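PDB 3G5W: multicopper oxidase type 1 from Nitrosomonas europaea, which probably acts as a copper-dependent oxidoreductase of the two-domain multicopper oxidase family, related to laccases. Local coordinates for residues Phe25-Gln30 against His56-His61. Residues are numbered along the deposited sequence; the frame is centred on the assembly and turned at random.
With CU (copper (II) ion), chain G; C1O (Cu-O linkage), chain L; C2O (Cu-O-Cu linkage), chain K.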
loop_
_atom_site.group_PDB
_atom_site.type_symbol
_atom_site.label_atom_id
_atom_site.label_comp_id
_atom_site.label_asym_id
_atom_site.label_seq_id
_atom_site.Cartn_x
_atom_site.Cartn_y
_atom_site.Cartn_z
ATOM N N PHE A 25 7.231 20.190 17.840
ATOM C CA PHE A 25 6.306 20.610 18.886
ATOM C C PHE A 25 6.021 19.374 19.727
ATOM O O PHE A 25 5.052 18.651 19.492
ATOM C CB PHE A 25 5.005 21.182 18.293
ATOM C CG PHE A 25 5.216 22.126 17.132
ATOM C CD1 PHE A 25 6.188 23.118 17.183
ATOM C CD2 PHE A 25 4.421 22.033 15.993
ATOM C CE1 PHE A 25 6.381 23.990 16.112
ATOM C CE2 PHE A 25 4.606 22.912 14.914
ATOM C CZ PHE A 25 5.591 23.881 14.977
ATOM N N ALA A 26 6.876 19.146 20.717
ATOM C CA ALA A 26 6.958 17.857 21.388
ATOM C C ALA A 26 6.162 17.783 22.681
ATOM O O ALA A 26 6.258 18.666 23.546
ATOM C CB ALA A 26 8.417 17.519 21.649
ATOM N N PHE A 27 5.395 16.708 22.827
ATOM C CA PHE A 27 4.712 16.437 24.082
ATOM C C PHE A 27 5.749 16.114 25.168
ATOM O O PHE A 27 6.581 15.215 24.997
ATOM C CB PHE A 27 3.685 15.314 23.920
ATOM C CG PHE A 27 2.586 15.630 22.928
ATOM C CD1 PHE A 27 1.621 16.588 23.220
ATOM C CD2 PHE A 27 2.518 14.964 21.707
ATOM C CE1 PHE A 27 0.608 16.892 22.302
ATOM C CE2 PHE A 27 1.501 15.249 20.785
ATOM C CZ PHE A 27 0.546 16.214 21.083
ATOM N N ASN A 28 5.699 16.874 26.262
ATOM C CA ASN A 28 6.689 16.809 27.353
ATOM C C ASN A 28 8.134 16.929 26.864
ATOM O O ASN A 28 9.051 16.341 27.446
ATOM C CB ASN A 28 6.496 15.546 28.215
ATOM C CG ASN A 28 5.366 15.677 29.230
ATOM O OD1 ASN A 28 4.698 16.706 29.318
ATOM N ND2 ASN A 28 5.144 14.615 30.007
ATOM N N GLY A 29 8.331 17.695 25.790
ATOM C CA GLY A 29 9.655 17.933 25.220
ATOM C C GLY A 29 10.397 16.707 24.702
ATOM O O GLY A 29 11.622 16.728 24.605
ATOM N N GLN A 30 9.658 15.649 24.354
ATOM C CA GLN A 30 10.252 14.421 23.826
ATOM C C GLN A 30 9.541 13.912 22.577
ATOM O O GLN A 30 8.340 14.135 22.408
ATOM C CB GLN A 30 10.289 13.314 24.890
ATOM C CG GLN A 30 8.935 12.807 25.342
ATOM C CD GLN A 30 9.055 11.580 26.214
ATOM O OE1 GLN A 30 8.983 10.447 25.730
ATOM N NE2 GLN A 30 9.266 11.796 27.499
ATOM N N HIS A 56 -2.986 23.472 18.819
ATOM C CA HIS A 56 -2.819 22.027 18.754
ATOM C C HIS A 56 -4.030 21.346 19.384
ATOM O O HIS A 56 -4.878 22.006 19.999
ATOM C CB HIS A 56 -1.558 21.578 19.513
ATOM C CG HIS A 56 -0.287 22.228 19.054
ATOM N ND1 HIS A 56 0.286 21.968 17.828
ATOM C CD2 HIS A 56 0.545 23.096 19.681
ATOM C CE1 HIS A 56 1.401 22.667 17.708
ATOM N NE2 HIS A 56 1.581 23.361 18.819
ATOM N N THR A 57 -4.107 20.024 19.215
ATOM C CA THR A 57 -5.037 19.167 19.949
ATOM C C THR A 57 -4.326 17.852 20.231
ATOM O O THR A 57 -3.179 17.665 19.830
ATOM C CB THR A 57 -6.328 18.826 19.137
ATOM O OG1 THR A 57 -5.965 18.155 17.924
ATOM C CG2 THR A 57 -7.147 20.074 18.805
ATOM N N ILE A 58 -4.998 16.940 20.930
ATOM C CA ILE A 58 -4.563 15.549 20.936
ATOM C C ILE A 58 -5.733 14.654 20.590
ATOM O O ILE A 58 -6.763 14.644 21.277
ATOM C CB ILE A 58 -3.943 15.078 22.263
ATOM C CG1 ILE A 58 -2.762 15.958 22.665
ATOM C CG2 ILE A 58 -3.478 13.602 22.132
ATOM C CD1 ILE A 58 -2.069 15.497 23.928
ATOM N N HIS A 59 -5.560 13.896 19.513
ATOM C CA HIS A 59 -6.519 12.888 19.136
ATOM C C HIS A 59 -6.003 11.525 19.591
ATOM O O HIS A 59 -4.827 11.210 19.430
ATOM C CB HIS A 59 -6.759 12.913 17.623
ATOM C CG HIS A 59 -7.469 11.702 17.121
ATOM N ND1 HIS A 59 -8.705 11.318 17.593
ATOM C CD2 HIS A 59 -7.104 10.766 16.212
ATOM C CE1 HIS A 59 -9.082 10.209 16.980
ATOM N NE2 HIS A 59 -8.120 9.847 16.149
ATOM N N TRP A 60 -6.893 10.732 20.170
ATOM C CA TRP A 60 -6.547 9.435 20.726
ATOM C C TRP A 60 -6.970 8.359 19.720
ATOM O O TRP A 60 -8.101 7.862 19.739
ATOM C CB TRP A 60 -7.192 9.277 22.112
ATOM C CG TRP A 60 -6.969 10.521 22.951
ATOM C CD1 TRP A 60 -7.797 11.609 23.044
ATOM C CD2 TRP A 60 -5.818 10.827 23.753
ATOM N NE1 TRP A 60 -7.240 12.558 23.868
ATOM C CE2 TRP A 60 -6.024 12.109 24.311
ATOM C CE3 TRP A 60 -4.633 10.139 24.057
ATOM C CZ2 TRP A 60 -5.094 12.716 25.171
ATOM C CZ3 TRP A 60 -3.708 10.741 24.906
ATOM C CH2 TRP A 60 -3.948 12.022 25.451
ATOM N N HIS A 61 -6.042 8.040 18.822
ATOM C CA HIS A 61 -6.312 7.172 17.664
ATOM C C HIS A 61 -6.515 5.729 18.092
ATOM O O HIS A 61 -5.573 5.066 18.531
ATOM C CB HIS A 61 -5.158 7.247 16.658
ATOM C CG HIS A 61 -5.438 6.537 15.365
ATOM N ND1 HIS A 61 -5.212 7.117 14.136
ATOM C CD2 HIS A 61 -5.949 5.306 15.113
ATOM C CE1 HIS A 61 -5.561 6.270 13.181
ATOM N NE2 HIS A 61 -6.005 5.161 13.747
HETATM CU CU CU G . -0.336 20.406 16.415
HETATM CU CU4 C1O L . -8.500 8.445 14.773
HETATM O O3 C1O L . -9.883 6.771 16.363
HETATM CU CU2 C2O K . -8.559 11.672 12.313
HETATM CU CU3 C2O K . -4.560 8.951 13.694
HETATM O O1 C2O K . -6.851 10.783 12.764
#
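F25 and H56 meet through their rings beside the copper (II) ion. F25 CD2 comes to 3.5 Å from H56 CE1 and lies at the edge of the imidazole, near its plane. The two planes are turned 48° apart, so the rings meet obliquely. H56 ND1 binds the copper at 2.2 Å. H56 NE2 is hydrogen-bonded to T52 OG1. These two bonds fix the rotation of the imidazole, and F25 packs against the CE1 corner between them. C104, H111 and M117 complete this type 1 (blue) copper site.

The second meeting is apolar. F27 and I58 reach for each other from opposite directions. F27 CE1 lies 3.4 Å from I58 CD1 and 3.5 Å from I58 CG1. I58 CG1 is anti to its own carbonyl carbon (chi1 -56°), and the extended arm (chi2 -177°) carries CD1 to the phenyl ring. T57 O sits at the ring edge, 4.2 Å from F27 CZ. A leucine in place of F27 has no CE1 or CZ to meet I58, and would probably leave a gap beside the I58 arm.

No hydrogen bond joins the two segments; side chains bridge them. I58 CG2 branches the other way, over one face of the W60 ring. Further along, H59 NE2 and H61 ND1 bind coppers of the Cu-O and Cu-O-Cu linkages, with H203 and H253 of the second subunit as fellow ligands, consistent with the trinuclear cluster of multicopper oxidases. The contact joins the end of strand 20-27 to the loop leading into strand 59-61. Strand 2-15 packs on F25 and H56, and strand 43-50 on H56, I58 and W60.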